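Local coordinates for putative uncharacterized protein (Wolbachia pipientis, PDB 3F4S) that probably acts as a DsbA-like thiol-disulfide oxidoreductase of the thioredoxin fold, introducing disulfide bonds into exported proteins, at residues 158-161 against 162-166; 88-91 against 92-95; 55-59 against 60-64; 102-105 against 106-110; 129-132 against 133-137. The protein carries 1 engineered substitution. All coordinates share one frame; numbering follows the deposited sequence.

Contact 1: 158-161 against 162-166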
loop_
_atom_site.group_PDB
_atom_site.type_symbol
_atom_site.label_atom_id
_atom_site.label_comp_id
_atom_site.label_asym_id
_atom_site.label_seq_id
_atom_site.Cartn_x
_atom_site.Cartn_y
_atom_site.Cartn_z
ATOM N N ASN A 158 -9.711 2.783 11.355
ATOM C CA ASN A 158 -9.445 1.784 12.376
ATOM C C ASN A 158 -8.228 0.924 12.026
ATOM O O ASN A 158 -7.424 0.612 12.894
ATOM C CB ASN A 158 -10.693 0.963 12.680
ATOM C CG ASN A 158 -11.652 1.710 13.600
ATOM O OD1 ASN A 158 -12.604 2.350 13.149
ATOM N ND2 ASN A 158 -11.366 1.680 14.890
ATOM N N ASP A 159 -8.075 0.574 10.753
ATOM C CA ASP A 159 -6.867 -0.134 10.328
ATOM C C ASP A 159 -5.631 0.722 10.614
ATOM O O ASP A 159 -4.599 0.211 11.037
ATOM C CB ASP A 159 -6.920 -0.498 8.843
ATOM C CG ASP A 159 -7.897 -1.620 8.545
ATOM O OD1 ASP A 159 -8.378 -2.276 9.499
ATOM O OD2 ASP A 159 -8.188 -1.836 7.344
ATOM N N LYS A 160 -5.744 2.025 10.378
ATOM C CA LYS A 160 -4.654 2.951 10.675
ATOM C C LYS A 160 -4.339 3.007 12.174
ATOM O O LYS A 160 -3.177 2.906 12.566
ATOM C CB LYS A 160 -4.976 4.352 10.141
ATOM C CG LYS A 160 -4.017 5.453 10.593
ATOM C CD LYS A 160 -4.482 6.830 10.114
ATOM C CE LYS A 160 -3.805 7.966 10.890
ATOM N NZ LYS A 160 -4.276 9.332 10.501
ATOM N N SER A 161 -5.359 3.159 13.019
ATOM C CA SER A 161 -5.091 3.275 14.455
ATOM C C SER A 161 -4.515 1.968 15.016
ATOM O O SER A 161 -3.673 1.981 15.914
ATOM C CB SER A 161 -6.333 3.742 15.232
ATOM O OG SER A 161 -7.387 2.802 15.151
ATOM N N LEU A 162 -4.946 0.845 14.452
ATOM C CA LEU A 162 -4.418 -0.465 14.822
ATOM C C LEU A 162 -2.914 -0.554 14.522
ATOM O O LEU A 162 -2.128 -1.054 15.334
ATOM C CB LEU A 162 -5.187 -1.556 14.073
ATOM C CG LEU A 162 -4.928 -3.029 14.376
ATOM C CD1 LEU A 162 -5.140 -3.340 15.855
ATOM C CD2 LEU A 162 -5.830 -3.889 13.508
ATOM N N ALA A 163 -2.518 -0.054 13.356
ATOM C CA ALA A 163 -1.111 -0.028 12.968
ATOM C C ALA A 163 -0.295 0.887 13.883
ATOM O O ALA A 163 0.835 0.564 14.253
ATOM C CB ALA A 163 -0.968 0.402 11.505
ATOM N N ILE A 164 -0.871 2.028 14.247
ATOM C CA ILE A 164 -0.204 2.962 15.152
ATOM C C ILE A 164 0.036 2.310 16.505
ATOM O O ILE A 164 1.119 2.424 17.086
ATOM C CB ILE A 164 -1.040 4.238 15.357
ATOM C CG1 ILE A 164 -1.012 5.104 14.092
ATOM C CG2 ILE A 164 -0.531 5.027 16.563
ATOM C CD1 ILE A 164 -2.044 6.228 14.083
ATOM N N ASN A 165 -0.989 1.631 17.007
ATOM C CA ASN A 165 -0.910 0.982 18.307
ATOM C C ASN A 165 0.067 -0.191 18.294
ATOM O O ASN A 165 1.018 -0.233 19.078
ATOM C CB ASN A 165 -2.302 0.510 18.739
ATOM C CG ASN A 165 -2.339 0.026 20.178
ATOM O OD1 ASN A 165 -1.315 -0.027 20.856
ATOM N ND2 ASN A 165 -3.525 -0.332 20.650
ATOM N N LYS A 166 -0.165 -1.127 17.379
ATOM C CA LYS A 166 0.534 -2.412 17.378
ATOM C C LYS A 166 1.886 -2.424 16.660
ATOM O O LYS A 166 2.744 -3.256 16.958
ATOM C CB LYS A 166 -0.372 -3.494 16.782
ATOM C CG LYS A 166 -1.697 -3.668 17.508
ATOM C CD LYS A 166 -1.478 -4.049 18.965
#
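Lys160 and Ile164, one helical turn apart, show how a long aliphatic chain can pair with a branched one on a helix surface. The two lie side by side and point the same way. Ile164 CD1 does the touching, set 4.0 Å from Lys160 CE and about as far from Lys160 CG. Because the lysine leaves its backbone with CG trans to N (chi1 170°) and stays extended as far as NZ, a run of methylene groups passes the isoleucine before the charged end reaches the carbonyl of Pro83, to which NZ is hydrogen-bonded. Both side chains also lean on Phe82.

These residues belong to helix 150-167, the long helix that leads from the helical part of this DsbA-like protein back into strand 174-179 of the thioredoxin fold. Most of the contact faces outward, but Ala163 is buried and its methyl group packs towards Ile169.

Carbon atoms packed against backbone oxygens form a second group. Ile164 CG1 comes to 3.4 Å from Lys160 O, and Leu162 CB rests 3.3 Å from Asn158 O.

Polar contacts make up the third. Four successive i to i+4 bonds, beginning with Leu162 N to Asn158 O at 2.9 Å and running through to Asn165 N and Ser161 O, tie the two turns together. Ser161 OG turns back along the helix, where it makes a weak hydrogen bond to Val157 O.

Contact 2: 88-91 against 92-95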
loop_
_atom_site.group_PDB
_atom_site.type_symbol
_atom_site.label_atom_id
_atom_site.label_comp_id
_atom_site.label_asym_id
_atom_site.label_seq_id
_atom_site.Cartn_x
_atom_site.Cartn_y
_atom_site.Cartn_z
ATOM N N GLY A 88 -6.338 12.651 1.337
ATOM C CA GLY A 88 -5.784 11.314 1.394
ATOM C C GLY A 88 -6.780 10.301 1.903
ATOM O O GLY A 88 -6.817 9.161 1.436
ATOM N N LEU A 89 -7.585 10.709 2.877
ATOM C CA LEU A 89 -8.592 9.814 3.416
ATOM C C LEU A 89 -9.694 9.588 2.379
ATOM O O LEU A 89 -10.142 8.458 2.172
ATOM C CB LEU A 89 -9.156 10.356 4.731
ATOM C CG LEU A 89 -10.259 9.530 5.393
ATOM C CD1 LEU A 89 -9.886 8.058 5.496
ATOM C CD2 LEU A 89 -10.554 10.109 6.759
ATOM N N LYS A 90 -10.121 10.657 1.717
ATOM C CA LYS A 90 -11.118 10.526 0.652
ATOM C C LYS A 90 -10.578 9.671 -0.501
ATOM O O LYS A 90 -11.310 8.859 -1.078
ATOM C CB LYS A 90 -11.569 11.905 0.151
ATOM C CG LYS A 90 -12.453 12.658 1.141
ATOM C CD LYS A 90 -13.859 12.089 1.161
ATOM C CE LYS A 90 -14.650 12.616 2.347
ATOM N NZ LYS A 90 -16.112 12.306 2.255
ATOM N N ALA A 91 -9.299 9.850 -0.830
ATOM C CA ALA A 91 -8.675 9.046 -1.882
ATOM C C ALA A 91 -8.672 7.568 -1.470
ATOM O O ALA A 91 -9.007 6.686 -2.275
ATOM C CB ALA A 91 -7.256 9.527 -2.163
ATOM N N ALA A 92 -8.309 7.300 -0.217
ATOM C CA ALA A 92 -8.298 5.927 0.281
ATOM C C ALA A 92 -9.697 5.311 0.209
ATOM O O ALA A 92 -9.856 4.145 -0.154
ATOM C CB ALA A 92 -7.760 5.878 1.712
ATOM N N MET A 93 -10.713 6.089 0.564
ATOM C CA MET A 93 -12.093 5.618 0.449
ATOM C C MET A 93 -12.438 5.302 -1.006
ATOM O O MET A 93 -13.044 4.268 -1.301
ATOM C CB MET A 93 -13.057 6.666 1.019
ATOM C CG MET A 93 -12.937 6.833 2.547
ATOM S SD MET A 93 -13.812 8.272 3.178
ATOM C CE MET A 93 -15.505 7.879 2.724
ATOM N N LEU A 94 -12.050 6.192 -1.914
ATOM C CA LEU A 94 -12.359 6.003 -3.327
ATOM C C LEU A 94 -11.715 4.734 -3.892
ATOM O O LEU A 94 -12.273 4.101 -4.785
ATOM C CB LEU A 94 -11.955 7.229 -4.147
ATOM C CG LEU A 94 -12.356 7.246 -5.623
ATOM C CD1 LEU A 94 -13.850 6.957 -5.792
ATOM C CD2 LEU A 94 -11.971 8.571 -6.262
ATOM N N SER A 95 -10.553 4.355 -3.364
ATOM C CA SER A 95 -9.862 3.162 -3.855
ATOM C C SER A 95 -10.734 1.916 -3.733
ATOM O O SER A 95 -10.547 0.945 -4.464
ATOM C CB SER A 95 -8.525 2.953 -3.133
ATOM O OG SER A 95 -8.729 2.438 -1.828
#
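Met93 folds its side chain back over the preceding turn, where it meets both Leu89 and Lys90. Its sulfur lies 4.4 Å from Leu89 CG and 4.3 Å from Lys90 CD, a loose apolar contact with the leucine and a similarly distant approach to the lysine chain. With CG placed trans to its own carbonyl carbon (chi1 -68°), the methionine chain starts back towards the earlier turn, and CG comes within 3.3 Å of Leu89 O. That same oxygen accepts the backbone N-H of Met93 at 2.9 Å.

Around these three the helix supplies its regular bonds, Ala92 N to Gly88 O and Leu94 N to Lys90 O. Ser95 adds a side-chain bond: its OG donates to Ala92 O over 2.6 Å, and OG is also hydrogen-bonded to His81 NE2. The lysine amine is held in its turn by the carbonyl of Ile147.

Beyond the first shell, the small and apolar faces of helix 86-94 fit its neighbours. Leu89, Ala92 and Met93 pack on Ile156 of helix 150-167, Leu94 meets Phe143 and Cys146 of helix 140-147 and Phe107 of helix 101-113, and Ser95 adjoins the last residue of strand 75-81.

Contact 3: 55-59 against 60-64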
loop_
_atom_site.group_PDB
_atom_site.type_symbol
_atom_site.label_atom_id
_atom_site.label_comp_id
_atom_site.label_asym_id
_atom_site.label_seq_id
_atom_site.Cartn_x
_atom_site.Cartn_y
_atom_site.Cartn_z
ATOM N N SER A 55 5.078 9.326 -2.880
ATOM C CA SER A 55 4.819 9.492 -4.303
ATOM C C SER A 55 6.081 9.238 -5.127
ATOM O O SER A 55 6.053 8.484 -6.103
ATOM C CB SER A 55 4.274 10.892 -4.581
ATOM O OG SER A 55 4.200 11.131 -5.971
ATOM N N LEU A 56 7.187 9.865 -4.731
ATOM C CA LEU A 56 8.436 9.723 -5.477
ATOM C C LEU A 56 8.880 8.266 -5.491
ATOM O O LEU A 56 9.315 7.754 -6.521
ATOM C CB LEU A 56 9.546 10.606 -4.894
ATOM C CG LEU A 56 9.319 12.117 -4.989
ATOM C CD1 LEU A 56 10.400 12.852 -4.217
ATOM C CD2 LEU A 56 9.284 12.573 -6.438
ATOM N N PHE A 57 8.772 7.603 -4.345
ATOM C CA PHE A 57 9.095 6.181 -4.272
ATOM C C PHE A 57 8.244 5.382 -5.264
ATOM O O PHE A 57 8.752 4.535 -5.995
ATOM C CB PHE A 57 8.903 5.641 -2.856
ATOM C CG PHE A 57 8.989 4.145 -2.770
ATOM C CD1 PHE A 57 10.221 3.507 -2.787
ATOM C CD2 PHE A 57 7.838 3.372 -2.696
ATOM C CE1 PHE A 57 10.307 2.126 -2.716
ATOM C CE2 PHE A 57 7.915 1.988 -2.624
ATOM C CZ PHE A 57 9.154 1.365 -2.636
ATOM N N HIS A 58 6.946 5.660 -5.293
ATOM C CA HIS A 58 6.052 4.955 -6.207
ATOM C C HIS A 58 6.277 5.258 -7.683
ATOM O O HIS A 58 6.001 4.424 -8.544
ATOM C CB HIS A 58 4.597 5.141 -5.785
ATOM C CG HIS A 58 4.230 4.244 -4.656
ATOM N ND1 HIS A 58 3.767 2.962 -4.856
ATOM C CD2 HIS A 58 4.381 4.389 -3.320
ATOM C CE1 HIS A 58 3.595 2.374 -3.684
ATOM N NE2 HIS A 58 3.961 3.220 -2.736
ATOM N N ARG A 59 6.797 6.446 -7.958
ATOM C CA ARG A 59 7.060 6.879 -9.322
ATOM C C ARG A 59 8.368 6.296 -9.847
ATOM O O ARG A 59 8.454 5.870 -10.999
ATOM C CB ARG A 59 7.123 8.410 -9.369
ATOM C CG ARG A 59 7.028 9.017 -10.757
ATOM C CD ARG A 59 7.084 10.539 -10.671
ATOM N NE ARG A 59 6.220 11.052 -9.611
ATOM C CZ ARG A 59 6.160 12.324 -9.228
ATOM N NH1 ARG A 59 5.338 12.682 -8.252
ATOM N NH2 ARG A 59 6.920 13.240 -9.812
ATOM N N ASN A 60 9.387 6.267 -8.994
ATOM C CA ASN A 60 10.744 5.972 -9.450
ATOM C C ASN A 60 11.389 4.674 -8.997
ATOM O O ASN A 60 12.386 4.245 -9.579
ATOM C CB ASN A 60 11.653 7.138 -9.106
ATOM C CG ASN A 60 11.213 8.415 -9.789
ATOM O OD1 ASN A 60 10.817 8.400 -10.957
ATOM N ND2 ASN A 60 11.259 9.518 -9.068
ATOM N N VAL A 61 10.834 4.056 -7.965
ATOM C CA VAL A 61 11.422 2.841 -7.432
ATOM C C VAL A 61 10.469 1.664 -7.522
ATOM O O VAL A 61 10.850 0.581 -7.965
ATOM C CB VAL A 61 11.866 3.013 -5.963
ATOM C CG1 VAL A 61 12.550 1.742 -5.474
ATOM C CG2 VAL A 61 12.801 4.210 -5.824
ATOM N N PHE A 62 9.226 1.868 -7.102
ATOM C CA PHE A 62 8.288 0.754 -7.073
ATOM C C PHE A 62 8.060 0.014 -8.396
ATOM O O PHE A 62 7.937 -1.211 -8.389
ATOM C CB PHE A 62 6.948 1.135 -6.438
ATOM C CG PHE A 62 6.158 -0.062 -6.009
ATOM C CD1 PHE A 62 6.455 -0.701 -4.815
ATOM C CD2 PHE A 62 5.156 -0.576 -6.812
ATOM C CE1 PHE A 62 5.758 -1.821 -4.413
ATOM C CE2 PHE A 62 4.452 -1.711 -6.426
ATOM C CZ PHE A 62 4.748 -2.330 -5.218
ATOM N N PRO A 63 7.989 0.739 -9.528
ATOM C CA PRO A 63 7.754 0.007 -10.780
ATOM C C PRO A 63 8.796 -1.093 -11.012
ATOM O O PRO A 63 8.446 -2.173 -11.499
ATOM C CB PRO A 63 7.850 1.101 -11.847
ATOM C CG PRO A 63 7.440 2.364 -11.111
ATOM C CD PRO A 63 7.989 2.202 -9.724
ATOM N N LYS A 64 10.051 -0.830 -10.653
ATOM C CA LYS A 64 11.116 -1.817 -10.838
ATOM C C LYS A 64 10.989 -2.959 -9.834
ATOM O O LYS A 64 11.292 -4.110 -10.148
ATOM C CB LYS A 64 12.499 -1.163 -10.728
ATOM C CG LYS A 64 12.930 -0.379 -11.966
#
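Phe57, His58 and Phe62 gather where the first helix of the thioredoxin fold breaks into two pieces, 52-60 and 62-70, just beyond the Cys51-Cys54 disulfide of the CxxC motif. His58 and Phe62 lie side by side and point the same way, their planes 32° apart and their centroids 5.2 Å apart, with His58 CE1 over one face of the phenylalanine. Phe57 approaches the same phenylalanine at a slant, its CE2 being 3.8 Å from Phe62 CD1. On its other flank Val61 crosses it at about a right angle, with Val61 CG1 3.6 Å from Phe57 CE1. Having CG trans to the backbone N (chi1 170°) swings the Phe57 ring forward along the chain, between the valine and Phe62.

Further rings extend this aromatic packing. His58 stacks on Phe112 and its NE2 is hydrogen-bonded to Glu45, Phe57 meets Phe175 and Phe202, and Phe62 meets Tyr77.

The break itself is managed by the backbone. Phe57 O takes two N-H groups, those of Val61 and Phe62, each 2.9 Å away and arriving from opposite faces of the carbonyl plane. The bond from Phe62 is the straighter, at 167°, and reaches one residue further than an ordinary helical bond. In one of its modelled conformers Arg59 bends back, and its NH1 may donate to Ser55 OG. Pro63 has no N-H to offer His58 O, and instead its ring carbon CD lies 3.2 Å from that oxygen.

Contact 4: 102-105 against 106-110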
loop_
_atom_site.group_PDB
_atom_site.type_symbol
_atom_site.label_atom_id
_atom_site.label_comp_id
_atom_site.label_asym_id
_atom_site.label_seq_id
_atom_site.Cartn_x
_atom_site.Cartn_y
_atom_site.Cartn_z
ATOM N N GLU A 102 -5.481 -5.465 -10.093
ATOM C CA GLU A 102 -4.746 -4.502 -10.910
ATOM C C GLU A 102 -5.424 -3.130 -10.943
ATOM O O GLU A 102 -4.748 -2.102 -10.981
ATOM C CB GLU A 102 -4.482 -5.034 -12.325
ATOM C CG GLU A 102 -3.265 -5.957 -12.430
ATOM C CD GLU A 102 -1.954 -5.254 -12.110
ATOM O OE1 GLU A 102 -1.970 -4.025 -11.886
ATOM O OE2 GLU A 102 -0.903 -5.927 -12.082
ATOM N N ASP A 103 -6.754 -3.106 -10.912
ATOM C CA ASP A 103 -7.482 -1.833 -10.916
ATOM C C ASP A 103 -7.227 -1.044 -9.628
ATOM O O ASP A 103 -7.061 0.179 -9.651
ATOM C CB ASP A 103 -8.987 -2.056 -11.084
ATOM C CG ASP A 103 -9.359 -2.579 -12.460
ATOM O OD1 ASP A 103 -8.504 -2.564 -13.368
ATOM O OD2 ASP A 103 -10.518 -3.001 -12.636
ATOM N N TYR A 104 -7.216 -1.752 -8.504
ATOM C CA TYR A 104 -6.967 -1.147 -7.202
ATOM C C TYR A 104 -5.564 -0.548 -7.129
ATOM O O TYR A 104 -5.382 0.623 -6.774
ATOM C CB TYR A 104 -7.133 -2.200 -6.114
ATOM C CG TYR A 104 -7.015 -1.672 -4.707
ATOM C CD1 TYR A 104 -8.100 -1.071 -4.087
ATOM C CD2 TYR A 104 -5.830 -1.789 -3.990
ATOM C CE1 TYR A 104 -8.015 -0.595 -2.799
ATOM C CE2 TYR A 104 -5.738 -1.326 -2.682
ATOM C CZ TYR A 104 -6.836 -0.723 -2.101
ATOM O OH TYR A 104 -6.776 -0.243 -0.818
ATOM N N PHE A 105 -4.572 -1.363 -7.467
ATOM C CA PHE A 105 -3.190 -0.908 -7.518
ATOM C C PHE A 105 -3.035 0.285 -8.463
ATOM O O PHE A 105 -2.357 1.262 -8.131
ATOM C CB PHE A 105 -2.259 -2.048 -7.948
ATOM C CG PHE A 105 -0.845 -1.601 -8.213
ATOM C CD1 PHE A 105 0.008 -1.312 -7.159
ATOM C CD2 PHE A 105 -0.373 -1.455 -9.512
ATOM C CE1 PHE A 105 1.312 -0.886 -7.392
ATOM C CE2 PHE A 105 0.933 -1.037 -9.756
ATOM C CZ PHE A 105 1.777 -0.749 -8.692
ATOM N N ASN A 106 -3.682 0.211 -9.627
ATOM C CA ASN A 106 -3.582 1.277 -10.625
ATOM C C ASN A 106 -4.229 2.576 -10.159
ATOM O O ASN A 106 -3.776 3.667 -10.511
ATOM C CB ASN A 106 -4.156 0.835 -11.976
ATOM C CG ASN A 106 -3.174 0.003 -12.774
ATOM O OD1 ASN A 106 -1.971 0.045 -12.529
ATOM N ND2 ASN A 106 -3.682 -0.765 -13.734
ATOM N N PHE A 107 -5.287 2.464 -9.363
ATOM C CA PHE A 107 -5.888 3.658 -8.800
ATOM C C PHE A 107 -4.909 4.344 -7.840
ATOM O O PHE A 107 -4.646 5.551 -7.951
ATOM C CB PHE A 107 -7.210 3.365 -8.079
ATOM C CG PHE A 107 -7.722 4.548 -7.304
ATOM C CD1 PHE A 107 -8.470 5.535 -7.940
ATOM C CD2 PHE A 107 -7.388 4.718 -5.964
ATOM C CE1 PHE A 107 -8.921 6.645 -7.241
ATOM C CE2 PHE A 107 -7.827 5.828 -5.258
ATOM C CZ PHE A 107 -8.595 6.794 -5.894
ATOM N N ASN A 108 -4.382 3.585 -6.885
ATOM C CA ASN A 108 -3.423 4.160 -5.943
ATOM C C ASN A 108 -2.218 4.756 -6.664
ATOM O O ASN A 108 -1.754 5.846 -6.313
ATOM C CB ASN A 108 -3.007 3.143 -4.877
ATOM C CG ASN A 108 -4.153 2.786 -3.956
ATOM O OD1 ASN A 108 -4.975 3.636 -3.624
ATOM N ND2 ASN A 108 -4.231 1.521 -3.562
ATOM N N LYS A 109 -1.735 4.042 -7.680
ATOM C CA LYS A 109 -0.630 4.508 -8.518
ATOM C C LYS A 109 -0.940 5.868 -9.158
ATOM O O LYS A 109 -0.095 6.774 -9.177
ATOM C CB LYS A 109 -0.304 3.475 -9.602
ATOM C CG LYS A 109 0.836 3.901 -10.517
ATOM C CD LYS A 109 1.380 2.716 -11.298
ATOM C CE LYS A 109 0.327 2.159 -12.232
ATOM N NZ LYS A 109 0.229 2.959 -13.480
ATOM N N ALA A 110 -2.155 6.005 -9.680
ATOM C CA ALA A 110 -2.572 7.255 -10.313
ATOM C C ALA A 110 -2.604 8.394 -9.296
ATOM O O ALA A 110 -2.183 9.512 -9.597
ATOM C CB ALA A 110 -3.938 7.099 -10.963
HETATM O O HOH W 1 -0.359 -2.230 -13.410
HETATM O O HOH W 2 -6.432 -0.902 -14.272
#
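One water is held between Asp103 OD1 and Asn106 ND2, 2.8 Å from each, giving a proton to the carboxylate and taking one from the amide. A second water donates to both Glu102 OE1 and Asn106 OD1, at 2.9 Å each. Both ends of the Asn106 amide are therefore engaged, which would fix its rotation between two acids that it does not bond directly.

On the buried side Asn108 ND2 rests over one face of the Tyr104 ring, 3.3 Å from CE2, and the amide plane stands almost upright on the ring at 85°. The first torsion of Asn108 (chi1 -67°) turns its side chain back towards the previous turn, which lays ND2 over the ring. The backbone separately joins the two, Asn108 N to Tyr104 O at 3.1 Å and nearly straight at 174°. Lys109 leaves the backbone extended, which brings its CD to 4.1 Å from Phe105 CE2.

Phe105 and Glu102 lean on Leu34 of the edge strand, Asn108 on Phe79 and His81, and Phe107 stacks on Tyr98. Water-bridged acids on one flank and buried aromatics on the other make helix 101-113 an amphipathic element of this DsbA-like fold, packed against its thioredoxin sheet.

Contact 5: 129-132 against 133-137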
loop_
_atom_site.group_PDB
_atom_site.type_symbol
_atom_site.label_atom_id
_atom_site.label_comp_id
_atom_site.label_asym_id
_atom_site.label_seq_id
_atom_site.Cartn_x
_atom_site.Cartn_y
_atom_site.Cartn_z
ATOM N N LEU A 129 -9.524 13.750 -7.740
ATOM C CA LEU A 129 -10.211 12.460 -7.706
ATOM C C LEU A 129 -11.309 12.372 -8.778
ATOM O O LEU A 129 -11.536 11.307 -9.336
ATOM C CB LEU A 129 -10.773 12.154 -6.307
ATOM C CG LEU A 129 -9.750 12.082 -5.163
ATOM C CD1 LEU A 129 -10.413 11.651 -3.856
ATOM C CD2 LEU A 129 -8.582 11.163 -5.502
ATOM N N GLN A 130 -11.997 13.478 -9.052
ATOM C CA GLN A 130 -12.979 13.501 -10.140
ATOM C C GLN A 130 -12.295 13.186 -11.466
ATOM O O GLN A 130 -12.839 12.460 -12.297
ATOM C CB GLN A 130 -13.681 14.857 -10.245
ATOM C CG GLN A 130 -14.455 15.280 -9.006
ATOM C CD GLN A 130 -15.120 16.641 -9.165
ATOM O OE1 GLN A 130 -15.108 17.238 -10.246
ATOM N NE2 GLN A 130 -15.719 17.131 -8.089
ATOM N N ARG A 131 -11.098 13.735 -11.657
ATOM C CA ARG A 131 -10.353 13.506 -12.887
ATOM C C ARG A 131 -9.936 12.044 -13.008
ATOM O O ARG A 131 -10.107 11.409 -14.055
ATOM C CB ARG A 131 -9.134 14.430 -12.962
ATOM C CG ARG A 131 -8.275 14.210 -14.210
ATOM C CD ARG A 131 -6.940 13.598 -13.843
ATOM N NE ARG A 131 -6.017 14.622 -13.355
ATOM C CZ ARG A 131 -4.755 14.400 -13.010
ATOM N NH1 ARG A 131 -4.238 13.176 -13.062
ATOM N NH2 ARG A 131 -4.007 15.410 -12.602
ATOM N N ILE A 132 -9.401 11.501 -11.927
ATOM C CA ILE A 132 -8.972 10.108 -11.937
ATOM C C ILE A 132 -10.161 9.166 -12.146
ATOM O O ILE A 132 -10.064 8.180 -12.885
ATOM C CB ILE A 132 -8.190 9.757 -10.664
ATOM C CG1 ILE A 132 -6.847 10.505 -10.668
ATOM C CG2 ILE A 132 -8.001 8.244 -10.556
ATOM C CD1 ILE A 132 -6.020 10.350 -9.392
ATOM N N ALA A 133 -11.280 9.475 -11.501
ATOM C CA ALA A 133 -12.508 8.708 -11.671
ATOM C C ALA A 133 -12.970 8.728 -13.131
ATOM O O ALA A 133 -13.310 7.694 -13.701
ATOM C CB ALA A 133 -13.596 9.254 -10.760
ATOM N N ALA A 134 -12.964 9.904 -13.747
ATOM C CA ALA A 134 -13.388 10.006 -15.137
ATOM C C ALA A 134 -12.474 9.190 -16.057
ATOM O O ALA A 134 -12.942 8.453 -16.927
ATOM C CB ALA A 134 -13.442 11.460 -15.579
ATOM N N LEU A 135 -11.166 9.318 -15.851
ATOM C CA LEU A 135 -10.202 8.607 -16.681
ATOM C C LEU A 135 -10.355 7.094 -16.554
ATOM O O LEU A 135 -9.980 6.351 -17.462
ATOM C CB LEU A 135 -8.770 9.040 -16.347
ATOM C CG LEU A 135 -8.356 10.438 -16.822
ATOM C CD1 LEU A 135 -7.004 10.844 -16.213
ATOM C CD2 LEU A 135 -8.312 10.514 -18.351
ATOM N N SER A 136 -10.907 6.639 -15.431
ATOM C CA SER A 136 -11.099 5.206 -15.216
ATOM C C SER A 136 -12.539 4.766 -15.472
ATOM O O SER A 136 -12.914 3.643 -15.138
ATOM C CB SER A 136 -10.671 4.805 -13.800
ATOM O OG SER A 136 -11.455 5.467 -12.831
ATOM N N ASN A 137 -13.335 5.645 -16.079
ATOM C CA ASN A 137 -14.715 5.316 -16.423
ATOM C C ASN A 137 -15.589 4.927 -15.228
ATOM O O ASN A 137 -16.538 4.153 -15.370
ATOM C CB ASN A 137 -14.747 4.219 -17.493
ATOM C CG ASN A 137 -13.843 4.540 -18.659
ATOM O OD1 ASN A 137 -12.879 3.822 -18.946
ATOM N ND2 ASN A 137 -14.122 5.649 -19.313
#
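Ala133 fits closely under the preceding turn: its CB lies 3.2 Å from Leu129 O, the oxygen that also accepts its N-H at 2.8 Å. The methyl group is buried against Phe143 of helix 140-147, while Leu129 reaches Ala91 and Leu94, and Ile132 packs on Phe107 and Val111.

The outer side is more exposed and rests on a single side-chain touch, Leu135 CD1 to Arg131 CD at 3.6 Å, between chains set at a slant. Arg131 is bent at its second and third torsions (chi3 -80°), which carries its guanidinium off the leucine, and NH1 is hydrogen-bonded to Ser114.

At the end of the helix the regular bonds give way. Ser136 N makes weak bonds to Ile132 O and Ala133 O. Its OG lies 3.0 Å from each of the same two oxygens, and Tyr98 OH is a further partner. Asn137, with positive phi, closes a Schellman motif in which Asn137 N binds Ala134 O at 3.0 Å and Leu138 N binds Ala133 O. Ala133 O and Ala134 O thus receive N-H groups from the reversing chain, with the serine hydroxyl close to the first of them, as is usual where a Schellman motif ends a helix.

From the N terminus the order is contact 3, contact 2, contact 4, contact 5 and contact 1. All are in series: none nests or crosses, and each spans adjoining turns instead of closing a long loop. Contact 3, in the broken helix after the CxxC motif, touches contact 4 through Phe62 CE2 and Phe105 CE1, 3.4 Å apart, which joins the thioredoxin part to the helical part. Contacts 2, 4 and 5 touch one another pairwise, binding helices 86-94, 101-113 and 127-135 together, with Ala91 meeting Phe107 between the first two. Contact 1 stands apart, its centre about 17 Å from that of contact 2, on the helix that returns the chain to the sheet.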